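Local coordinates for protein SxtG (Microseira wollei, PDB 6U1R) that is an amidinotransferase of the saxitoxin biosynthetic pathway, probably moving an amidino group from a donor to an acceptor amine through a covalent cysteine intermediate, at residues A[31-35]-A[271-275]; A[136-142]-A[215-221]; A[144-150]-A[175-181]; A[321-325]-A[364-370]. One frame throughout, in Å; residues are numbered along the deposited sequence.

Contact 1: A[31-35]-A[271-275]; sequences YNEWD and PLAPG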
# COMPACT_ATOMS: atom_id res chain seq x y z
N TYR A 31 -8.61 16.20 11.19
CA TYR A 31 -7.80 17.11 10.40
C TYR A 31 -6.63 17.72 11.15
O TYR A 31 -5.81 18.39 10.53
CB TYR A 31 -8.69 18.24 9.86
CG TYR A 31 -9.68 17.80 8.82
CD1 TYR A 31 -9.29 17.61 7.50
CD2 TYR A 31 -11.03 17.59 9.14
CE1 TYR A 31 -10.21 17.24 6.52
CE2 TYR A 31 -11.94 17.19 8.17
CZ TYR A 31 -11.52 17.03 6.87
OH TYR A 31 -12.41 16.66 5.90
N ASN A 32 -6.52 17.49 12.46
CA ASN A 32 -5.48 18.12 13.27
C ASN A 32 -5.42 17.37 14.60
O ASN A 32 -6.15 16.41 14.82
CB ASN A 32 -5.80 19.61 13.45
CG ASN A 32 -7.19 19.80 13.97
OD1 ASN A 32 -7.51 19.33 15.06
ND2 ASN A 32 -8.06 20.43 13.17
N GLU A 33 -4.56 17.84 15.51
CA GLU A 33 -4.30 17.12 16.75
C GLU A 33 -5.23 17.52 17.91
O GLU A 33 -5.10 16.95 18.99
CB GLU A 33 -2.84 17.31 17.19
CG GLU A 33 -1.78 17.01 16.11
CD GLU A 33 -1.65 15.52 15.74
OE1 GLU A 33 -2.09 14.66 16.52
OE2 GLU A 33 -1.12 15.24 14.63
N TRP A 34 -6.16 18.46 17.70
CA TRP A 34 -6.82 19.12 18.84
C TRP A 34 -8.34 19.22 18.75
O TRP A 34 -8.95 19.54 19.78
CB TRP A 34 -6.27 20.54 19.02
CG TRP A 34 -6.45 21.39 17.80
CD1 TRP A 34 -7.60 22.00 17.38
CD2 TRP A 34 -5.44 21.71 16.83
NE1 TRP A 34 -7.38 22.67 16.21
CE2 TRP A 34 -6.06 22.52 15.85
CE3 TRP A 34 -4.08 21.41 16.69
CZ2 TRP A 34 -5.37 23.02 14.75
CZ3 TRP A 34 -3.40 21.90 15.59
CH2 TRP A 34 -4.03 22.71 14.65
N ASP A 35 -8.96 19.06 17.59
CA ASP A 35 -10.41 19.18 17.54
C ASP A 35 -11.05 18.14 18.48
O ASP A 35 -10.46 17.09 18.78
CB ASP A 35 -10.95 19.00 16.10
CG ASP A 35 -10.80 20.24 15.23
OD1 ASP A 35 -10.64 21.38 15.74
OD2 ASP A 35 -10.87 20.08 13.99
N PRO A 271 1.78 20.26 18.08
CA PRO A 271 0.66 21.22 18.06
C PRO A 271 -0.34 20.87 19.15
O PRO A 271 -0.78 19.72 19.27
CB PRO A 271 0.06 21.03 16.66
CG PRO A 271 1.14 20.34 15.86
CD PRO A 271 1.89 19.50 16.83
N LEU A 272 -0.73 21.87 19.94
CA LEU A 272 -1.71 21.65 21.00
C LEU A 272 -3.07 22.28 20.73
O LEU A 272 -4.07 21.74 21.19
CB LEU A 272 -1.19 22.20 22.34
CG LEU A 272 0.15 21.63 22.83
CD1 LEU A 272 0.49 22.20 24.19
CD2 LEU A 272 0.12 20.11 22.86
N ALA A 273 -3.11 23.37 19.99
CA ALA A 273 -4.32 24.13 19.70
C ALA A 273 -3.98 25.16 18.63
O ALA A 273 -2.81 25.45 18.41
CB ALA A 273 -4.85 24.84 20.96
N PRO A 274 -5.00 25.72 17.96
CA PRO A 274 -4.71 26.80 17.01
C PRO A 274 -3.86 27.89 17.65
O PRO A 274 -4.20 28.40 18.72
CB PRO A 274 -6.11 27.30 16.61
CG PRO A 274 -6.97 26.09 16.79
CD PRO A 274 -6.43 25.41 18.03
N GLY A 275 -2.73 28.20 17.03
CA GLY A 275 -1.79 29.19 17.50
C GLY A 275 -0.85 28.76 18.62
O GLY A 275 -0.12 29.61 19.14
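The indole of Trp34 lies against the chain from Ala273 to Pro274, which covers one of its faces. Pro274 CD stands 3.6 Å from the centroid of the five-membered ring, 17° off the ring normal, a CH-pi contact; Ala273 CA adds a second over the same face, at 4.2 Å from that centroid. Pro271 takes a different approach and meets the rim of the ring system, its CB 3.7 Å from Trp34 CZ3 and close to the indole plane. The ring thus fits into a bend of residues 271-274, touched at an edge by one proline and over a face by the other. Its chi1 of 58° sets CG between the backbone N and the carbonyl carbon, and from there the indole runs back over Asn32, whose OD1 sits against the opposite face.

Asn32 OD1 is doubly gripped, by the backbone N of Trp34 (an Asx turn) and by Asp35 N at 2.9 Å, so the loop before strand 37-42 is folded on itself where it delivers the tryptophan. Across from it, Leu272 and Ala273 form a classic beta bulge facing strand 276-279, at the end of edge strand 269-273 in one of the small three-stranded mixed sheets of this amidinotransferase fold. Within it, Leu272 O lies 3.3 Å from Trp34 CB, and this buried carbonyl has no polar partner in the model. Beside the indole, Glu33 CB rests 3.8 Å from Pro271 O, while its carboxylate turns to the backbone N of Arg221 and to His367 NE2.

Contact 2: A[136-142]-A[215-221]; sequences RDVFLVI and DAADFVR
Ala216 is wedged against the chain where helix 135-138 gives way to strand 139-142, and this end of the contact is tight: its CB lies 3.2 Å from Phe139 O and 3.6 Å from Leu140 CG. A hydrogen bond from Ala216 N to Asp137 O, 3.0 Å long, ties the backbones together. Ala217 follows with its CB 3.4 Å from Asp137 OD1. Leu140, with CG anti to its own carbonyl carbon (chi1 -73°), brings CD2 over Ala216 and on to the flank of Phe219, whose ring joins Leu140 against helix 236-245.

Beyond this end the two chains part, and the strands stay too far apart to pair. Strands 139-142 and 219-221 run roughly parallel, 22° between directions, but their axes come no closer than 9.0 Å. They are edge strands of two successive mixed three-stranded sheets, as in the repeated beta-beta-alpha-beta modules of the amidinotransferase propeller, and side chains and water bridge the separation. Arg221 CD packs against Ile142 CD1, and the bend at chi3 (-54°) beyond it turns the guanidinium so that NH1 gives a weak bond to Val141 O.

A water accepts from both Arg136 NH1, at 3.0 Å, and Arg221 NE, at 3.2 Å. The two guanidinium groups approach within 3.7 Å between Arg136 NH1 and Arg221 NH2, the latter at the edge of the Arg136 plane; Asp372 forms a salt bridge with each and probably offsets their charge. At the tight end, the predicted active-site residue Asp215 hydrogen-bonds through OD2 to His264, and Asp137 pairs with Arg156.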
# COMPACT_ATOMS: atom_id res chain seq x y z
N ARG A 136 -0.24 5.06 16.30
CA ARG A 136 0.20 6.31 15.67
C ARG A 136 1.34 6.08 14.67
O ARG A 136 1.52 6.89 13.75
CB ARG A 136 0.65 7.29 16.77
CG ARG A 136 1.01 8.70 16.31
CD ARG A 136 -0.20 9.58 16.05
NE ARG A 136 -1.11 9.65 17.20
CZ ARG A 136 -2.23 10.37 17.21
NH1 ARG A 136 -2.55 11.13 16.17
NH2 ARG A 136 -3.03 10.35 18.27
N ASP A 137 2.14 5.03 14.85
CA ASP A 137 3.28 4.81 13.95
C ASP A 137 2.86 4.29 12.58
O ASP A 137 3.58 4.49 11.59
CB ASP A 137 4.25 3.78 14.56
CG ASP A 137 4.84 4.20 15.88
OD1 ASP A 137 4.62 5.37 16.31
OD2 ASP A 137 5.54 3.35 16.50
N VAL A 138 1.72 3.62 12.50
CA VAL A 138 1.42 2.69 11.41
C VAL A 138 0.51 3.35 10.38
O VAL A 138 0.53 2.98 9.20
CB VAL A 138 0.78 1.41 11.98
CG1 VAL A 138 0.38 0.43 10.87
CG2 VAL A 138 1.74 0.76 12.98
N PHE A 139 -0.30 4.31 10.82
CA PHE A 139 -1.35 4.92 10.00
C PHE A 139 -1.36 6.43 10.19
O PHE A 139 -1.18 6.91 11.31
CB PHE A 139 -2.76 4.45 10.36
CG PHE A 139 -2.93 2.96 10.47
CD1 PHE A 139 -3.14 2.20 9.34
CD2 PHE A 139 -2.88 2.33 11.70
CE1 PHE A 139 -3.33 0.82 9.43
CE2 PHE A 139 -3.04 0.94 11.80
CZ PHE A 139 -3.26 0.20 10.66
N LEU A 140 -1.66 7.15 9.12
CA LEU A 140 -2.01 8.56 9.16
C LEU A 140 -3.51 8.69 8.94
O LEU A 140 -4.07 8.02 8.06
CB LEU A 140 -1.31 9.35 8.07
CG LEU A 140 0.15 9.67 8.15
CD1 LEU A 140 0.58 10.16 6.74
CD2 LEU A 140 0.36 10.74 9.20
N VAL A 141 -4.15 9.57 9.70
CA VAL A 141 -5.54 9.95 9.45
C VAL A 141 -5.52 11.35 8.88
O VAL A 141 -5.12 12.30 9.57
CB VAL A 141 -6.41 9.89 10.71
CG1 VAL A 141 -7.86 10.21 10.33
CG2 VAL A 141 -6.32 8.55 11.36
N ILE A 142 -5.96 11.49 7.63
CA ILE A 142 -6.00 12.77 6.92
C ILE A 142 -7.45 13.00 6.51
O ILE A 142 -7.90 12.49 5.48
CB ILE A 142 -5.08 12.81 5.69
CG1 ILE A 142 -3.63 12.42 6.05
CG2 ILE A 142 -5.10 14.22 5.06
CD1 ILE A 142 -2.97 13.32 7.10
N ASP A 215 7.32 6.47 8.68
CA ASP A 215 6.40 6.16 9.76
C ASP A 215 5.44 7.34 9.93
O ASP A 215 5.85 8.51 9.86
CB ASP A 215 7.14 5.96 11.09
CG ASP A 215 7.80 4.59 11.21
OD1 ASP A 215 8.01 3.92 10.19
OD2 ASP A 215 8.13 4.21 12.35
N ALA A 216 4.17 7.03 10.20
CA ALA A 216 3.19 8.10 10.29
C ALA A 216 3.51 9.04 11.45
O ALA A 216 3.20 10.23 11.39
CB ALA A 216 1.79 7.50 10.44
N ALA A 217 4.13 8.52 12.50
CA ALA A 217 4.39 9.34 13.67
C ALA A 217 5.58 10.28 13.50
O ALA A 217 5.90 11.02 14.44
CB ALA A 217 4.60 8.45 14.89
N ASP A 218 6.24 10.29 12.33
CA ASP A 218 7.17 11.37 12.01
C ASP A 218 6.46 12.63 11.49
O ASP A 218 7.15 13.58 11.06
CB ASP A 218 8.21 10.90 10.98
CG ASP A 218 9.42 10.25 11.63
OD1 ASP A 218 9.89 10.77 12.67
OD2 ASP A 218 9.89 9.21 11.10
N PHE A 219 5.12 12.67 11.56
CA PHE A 219 4.32 13.80 11.12
C PHE A 219 3.29 14.19 12.17
O PHE A 219 2.77 13.34 12.90
CB PHE A 219 3.60 13.49 9.80
CG PHE A 219 4.53 13.10 8.69
CD1 PHE A 219 4.93 11.78 8.54
CD2 PHE A 219 5.03 14.05 7.82
CE1 PHE A 219 5.79 11.42 7.55
CE2 PHE A 219 5.89 13.68 6.80
CZ PHE A 219 6.28 12.37 6.67
N VAL A 220 3.02 15.50 12.28
CA VAL A 220 1.92 16.02 13.09
C VAL A 220 1.09 16.96 12.22
O VAL A 220 1.59 17.57 11.27
CB VAL A 220 2.41 16.75 14.37
CG1 VAL A 220 2.83 15.73 15.40
CG2 VAL A 220 3.55 17.71 14.05
N ARG A 221 -0.21 17.05 12.53
CA ARG A 221 -1.22 17.60 11.61
C ARG A 221 -1.81 18.91 12.11
O ARG A 221 -2.36 18.96 13.22
CB ARG A 221 -2.33 16.58 11.41
CG ARG A 221 -1.87 15.29 10.66
CD ARG A 221 -2.83 14.11 10.79
NE ARG A 221 -3.06 13.89 12.21
CZ ARG A 221 -4.25 13.82 12.80
NH1 ARG A 221 -5.38 13.85 12.10
NH2 ARG A 221 -4.29 13.72 14.12
O HOH W 1 -0.86 12.71 14.22

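Contact 3: A[144-150]-A[175-181]; sequences NEIIEAP and AKWTAAP
Lys176 opens the pairing, its backbone N bonding to Asn144 O at 2.9 Å while its CD rests on Asn144 OD1 and its extended chain runs on past that amide. Its carbonyl then accepts from Ile146 N. Trp177 faces the other side of the sheet: with CG anti to the backbone N (chi1 178°), the indole reaches along the strand so that NE1 donates to Glu148 OE2 at 2.9 Å. The acceptor lies in the indole plane, whereas NE1 comes in on the anti side of the carboxylate, tilted well out of the carboxylate plane, which is turned 39° from the ring; Arg164 forms a salt bridge with the other carboxylate oxygen.

Thr178 returns to the face of Glu145 and Ile147. Its OG1 donates to Glu145 OE2 over a short 2.6 Å, and His245 is a second partner of that oxygen. Thr178 N and O engage Ile146 O and Glu148 N, both bonds nearly straight. Ala179 CB lies 4.1 Å from Glu148 CB, and Ala180 N closes the ladder on Glu148 O. Beyond it Ala180 CB is pressed tightly against the Pro150 ring, 3.4 Å from Pro150 CG. Trp241 of the second subunit bonds to Trp177 O, placing strand 176-179 at the subunit interface. Parallel neighbours in register, joined through helix 164-172, make a classic beta-alpha-beta crossover.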
# COMPACT_ATOMS: atom_id res chain seq x y z
N ASN A 144 -10.97 12.25 5.99
CA ASN A 144 -11.75 11.02 6.01
C ASN A 144 -10.96 9.81 5.49
O ASN A 144 -11.55 8.76 5.25
CB ASN A 144 -13.04 11.18 5.19
CG ASN A 144 -12.77 11.40 3.70
OD1 ASN A 144 -11.62 11.42 3.26
ND2 ASN A 144 -13.84 11.54 2.92
N GLU A 145 -9.63 9.94 5.36
CA GLU A 145 -8.78 8.90 4.79
C GLU A 145 -7.82 8.34 5.83
O GLU A 145 -7.16 9.11 6.54
CB GLU A 145 -7.99 9.46 3.61
CG GLU A 145 -7.08 8.45 2.92
CD GLU A 145 -6.27 9.06 1.79
OE1 GLU A 145 -6.17 10.30 1.72
OE2 GLU A 145 -5.73 8.29 0.97
N ILE A 146 -7.71 7.01 5.88
CA ILE A 146 -6.66 6.31 6.63
C ILE A 146 -5.60 5.81 5.63
O ILE A 146 -5.93 5.13 4.65
CB ILE A 146 -7.25 5.17 7.47
CG1 ILE A 146 -8.24 5.76 8.48
CG2 ILE A 146 -6.14 4.40 8.20
CD1 ILE A 146 -8.88 4.79 9.38
N ILE A 147 -4.34 6.19 5.85
CA ILE A 147 -3.22 5.82 4.98
C ILE A 147 -2.29 4.88 5.74
O ILE A 147 -1.79 5.22 6.82
CB ILE A 147 -2.43 7.06 4.51
CG1 ILE A 147 -3.36 8.08 3.85
CG2 ILE A 147 -1.30 6.66 3.54
CD1 ILE A 147 -2.70 9.43 3.59
N GLU A 148 -2.03 3.70 5.15
CA GLU A 148 -1.06 2.77 5.73
C GLU A 148 0.34 3.16 5.30
O GLU A 148 0.65 3.22 4.10
CB GLU A 148 -1.38 1.33 5.34
CG GLU A 148 -2.84 0.93 5.65
CD GLU A 148 -3.10 -0.57 5.71
OE1 GLU A 148 -2.16 -1.37 5.47
OE2 GLU A 148 -4.26 -0.95 6.00
N ALA A 149 1.19 3.41 6.29
CA ALA A 149 2.55 3.89 6.07
C ALA A 149 3.44 2.80 5.47
O ALA A 149 3.33 1.62 5.81
CB ALA A 149 3.15 4.36 7.38
N PRO A 150 4.39 3.20 4.61
CA PRO A 150 5.39 2.24 4.11
C PRO A 150 6.58 2.18 5.06
O PRO A 150 7.53 2.94 4.90
CB PRO A 150 5.78 2.83 2.75
CG PRO A 150 5.65 4.34 2.95
CD PRO A 150 4.56 4.53 4.01
N ALA A 175 -15.31 5.55 4.84
CA ALA A 175 -13.96 6.09 4.94
C ALA A 175 -13.14 5.75 3.71
O ALA A 175 -13.33 4.71 3.07
CB ALA A 175 -13.28 5.55 6.19
N LYS A 176 -12.21 6.64 3.38
CA LYS A 176 -11.19 6.32 2.39
C LYS A 176 -10.03 5.60 3.06
O LYS A 176 -9.76 5.80 4.25
CB LYS A 176 -10.74 7.59 1.68
CG LYS A 176 -11.87 8.21 0.88
CD LYS A 176 -11.49 9.52 0.20
CE LYS A 176 -12.64 10.02 -0.67
NZ LYS A 176 -12.15 10.83 -1.83
N TRP A 177 -9.38 4.73 2.31
CA TRP A 177 -8.44 3.78 2.89
C TRP A 177 -7.43 3.43 1.81
O TRP A 177 -7.76 2.78 0.82
CB TRP A 177 -9.18 2.55 3.41
CG TRP A 177 -8.36 1.44 3.99
CD1 TRP A 177 -7.11 1.53 4.53
CD2 TRP A 177 -8.74 0.07 4.09
NE1 TRP A 177 -6.68 0.29 4.95
CE2 TRP A 177 -7.67 -0.62 4.68
CE3 TRP A 177 -9.88 -0.65 3.71
CZ2 TRP A 177 -7.71 -2.00 4.92
CZ3 TRP A 177 -9.91 -2.00 3.93
CH2 TRP A 177 -8.84 -2.67 4.54
N THR A 178 -6.19 3.86 2.00
CA THR A 178 -5.18 3.74 0.97
C THR A 178 -3.89 3.27 1.63
O THR A 178 -3.73 3.34 2.85
CB THR A 178 -4.96 5.07 0.22
OG1 THR A 178 -4.39 6.04 1.09
CG2 THR A 178 -6.25 5.65 -0.28
N ALA A 179 -2.98 2.75 0.81
CA ALA A 179 -1.67 2.34 1.29
C ALA A 179 -0.59 2.95 0.40
O ALA A 179 -0.76 3.05 -0.82
CB ALA A 179 -1.52 0.82 1.29
N ALA A 180 0.50 3.37 1.01
CA ALA A 180 1.69 3.62 0.22
C ALA A 180 2.18 2.28 -0.31
O ALA A 180 1.96 1.25 0.33
CB ALA A 180 2.78 4.28 1.06
N PRO A 181 2.84 2.24 -1.47
CA PRO A 181 3.38 0.96 -1.95
C PRO A 181 4.24 0.30 -0.89
O PRO A 181 5.06 0.95 -0.22
CB PRO A 181 4.18 1.36 -3.20
CG PRO A 181 3.49 2.67 -3.68
CD PRO A 181 3.12 3.36 -2.40
O HOH W 2 2.13 0.71 2.95

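Contact 4: A[321-325]-A[364-370]; sequences LNVLM and GSFHCAT
Asn322 holds the turn that carries Cys368, the predicted amidino-cysteine nucleophile. Its chi1 of -160° swings CG away from the backbone N and drives the amide into the bend of residues 365-368. There OD1 accepts from Cys368 N at 3.1 Å, in a nearly straight bond, and more weakly from Ser365 N. The ND2 end passes 3.5 Å from both His367 CB and Cys368 SG, and donates to Asp266 O. The amide stands almost perpendicular to the His367 imidazole, at 88°.

Residues 366-368 have helical backbone angles, and the segment leads through a type I turn, His367 to Thr370, into strand 370-375. Asn322 is itself the centre of an inverse gamma turn, and its carbonyl O receives His367 N at 3.2 Å, so backbone and side chain of one residue hold successive amides. His367 CB lies against Val323 O, and the ring beyond it reaches Asp266 and Glu33. The backbone of Leu324 places its CB 4.0 Å from Phe366 CB; farther out, CG anti to N (chi1 176°) carries Leu324 CD1 to Thr370 OG1, tip to tip at 3.7 Å.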
# COMPACT_ATOMS: atom_id res chain seq x y z
N LEU A 321 6.52 15.22 26.40
CA LEU A 321 5.87 15.94 25.30
C LEU A 321 4.84 15.11 24.54
O LEU A 321 4.07 15.68 23.77
CB LEU A 321 6.93 16.46 24.31
CG LEU A 321 7.63 17.77 24.66
CD1 LEU A 321 8.76 17.54 25.64
CD2 LEU A 321 8.15 18.44 23.40
N ASN A 322 4.79 13.79 24.74
CA ASN A 322 3.91 12.91 23.96
C ASN A 322 2.49 12.96 24.52
O ASN A 322 1.88 11.92 24.78
CB ASN A 322 4.48 11.49 23.99
CG ASN A 322 3.97 10.61 22.88
OD1 ASN A 322 3.38 9.54 23.13
ND2 ASN A 322 4.25 11.00 21.64
N VAL A 323 1.94 14.17 24.66
CA VAL A 323 0.61 14.38 25.23
C VAL A 323 -0.48 14.12 24.20
O VAL A 323 -0.22 14.02 23.00
CB VAL A 323 0.49 15.82 25.78
CG1 VAL A 323 1.42 16.03 26.98
CG2 VAL A 323 0.77 16.84 24.66
N LEU A 324 -1.72 14.00 24.68
CA LEU A 324 -2.89 13.78 23.83
C LEU A 324 -3.94 14.83 24.19
O LEU A 324 -4.33 14.93 25.35
CB LEU A 324 -3.48 12.37 24.01
CG LEU A 324 -4.77 12.08 23.22
CD1 LEU A 324 -4.49 12.07 21.74
CD2 LEU A 324 -5.45 10.78 23.65
N MET A 325 -4.39 15.59 23.19
CA MET A 325 -5.42 16.60 23.36
C MET A 325 -6.80 15.97 23.16
O MET A 325 -7.05 15.34 22.13
CB MET A 325 -5.26 17.74 22.35
CG MET A 325 -3.90 18.46 22.35
SD MET A 325 -3.46 19.14 23.92
CE MET A 325 -4.78 20.34 24.17
N GLY A 364 6.22 4.13 23.41
CA GLY A 364 5.26 5.21 23.25
C GLY A 364 4.70 5.71 24.57
O GLY A 364 4.84 5.09 25.62
N SER A 365 4.04 6.87 24.48
CA SER A 365 3.16 7.33 25.55
C SER A 365 1.81 7.64 24.91
O SER A 365 1.45 7.00 23.92
CB SER A 365 3.77 8.53 26.28
OG SER A 365 3.02 8.86 27.44
N PHE A 366 1.06 8.62 25.44
CA PHE A 366 -0.37 8.74 25.10
C PHE A 366 -0.59 8.99 23.60
O PHE A 366 -1.49 8.40 22.99
CB PHE A 366 -1.02 9.87 25.90
CG PHE A 366 -0.77 9.79 27.38
CD1 PHE A 366 -1.35 8.78 28.14
CD2 PHE A 366 0.08 10.71 28.00
CE1 PHE A 366 -1.10 8.70 29.50
CE2 PHE A 366 0.32 10.64 29.34
CZ PHE A 366 -0.26 9.64 30.10
N HIS A 367 0.17 9.91 23.01
CA HIS A 367 -0.02 10.20 21.60
C HIS A 367 0.35 9.00 20.74
O HIS A 367 -0.36 8.67 19.79
CB HIS A 367 0.76 11.46 21.22
CG HIS A 367 0.47 11.99 19.85
ND1 HIS A 367 1.31 11.78 18.77
CD2 HIS A 367 -0.55 12.75 19.38
CE1 HIS A 367 0.82 12.38 17.70
NE2 HIS A 367 -0.31 12.98 18.04
N CYS A 368 1.46 8.31 21.06
CA CYS A 368 1.87 7.12 20.32
C CYS A 368 0.84 6.01 20.40
O CYS A 368 0.66 5.25 19.45
CB CYS A 368 3.19 6.58 20.87
SG CYS A 368 4.57 7.66 20.61
N ALA A 369 0.21 5.87 21.57
CA ALA A 369 -0.69 4.79 21.89
C ALA A 369 -2.08 4.96 21.29
O ALA A 369 -2.92 4.09 21.49
CB ALA A 369 -0.82 4.65 23.42
N THR A 370 -2.32 6.04 20.54
CA THR A 370 -3.65 6.32 20.02
C THR A 370 -3.62 6.66 18.53
O THR A 370 -2.62 7.13 17.99
CB THR A 370 -4.31 7.50 20.77
OG1 THR A 370 -3.43 8.64 20.75
CG2 THR A 370 -4.65 7.08 22.20

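In the fold
All four contacts are largely buried, but contacts 2 and 4 lie nearest the centre of the chain and hold predicted active-site residues, whereas 1 and 3 sit about 16 Å out, measured between centres. Contact 3 differs most: regular backbone pairing within one sheet, beside the second subunit. Contact 2 shares that sheet, since strand 139-142 bonds to strand 145-148, yet it lies nearer the centre of the chain, with alanine packing, arginines and water. Contact 1 is chiefly aromatic and proline packing, and contact 4 chiefly amide bonding to a turn. A polar network joins three of them: Glu33 of contact 1 reaches Arg221 of contact 2 and His367 of contact 4, and Arg136 bonds to His367 O and Thr370.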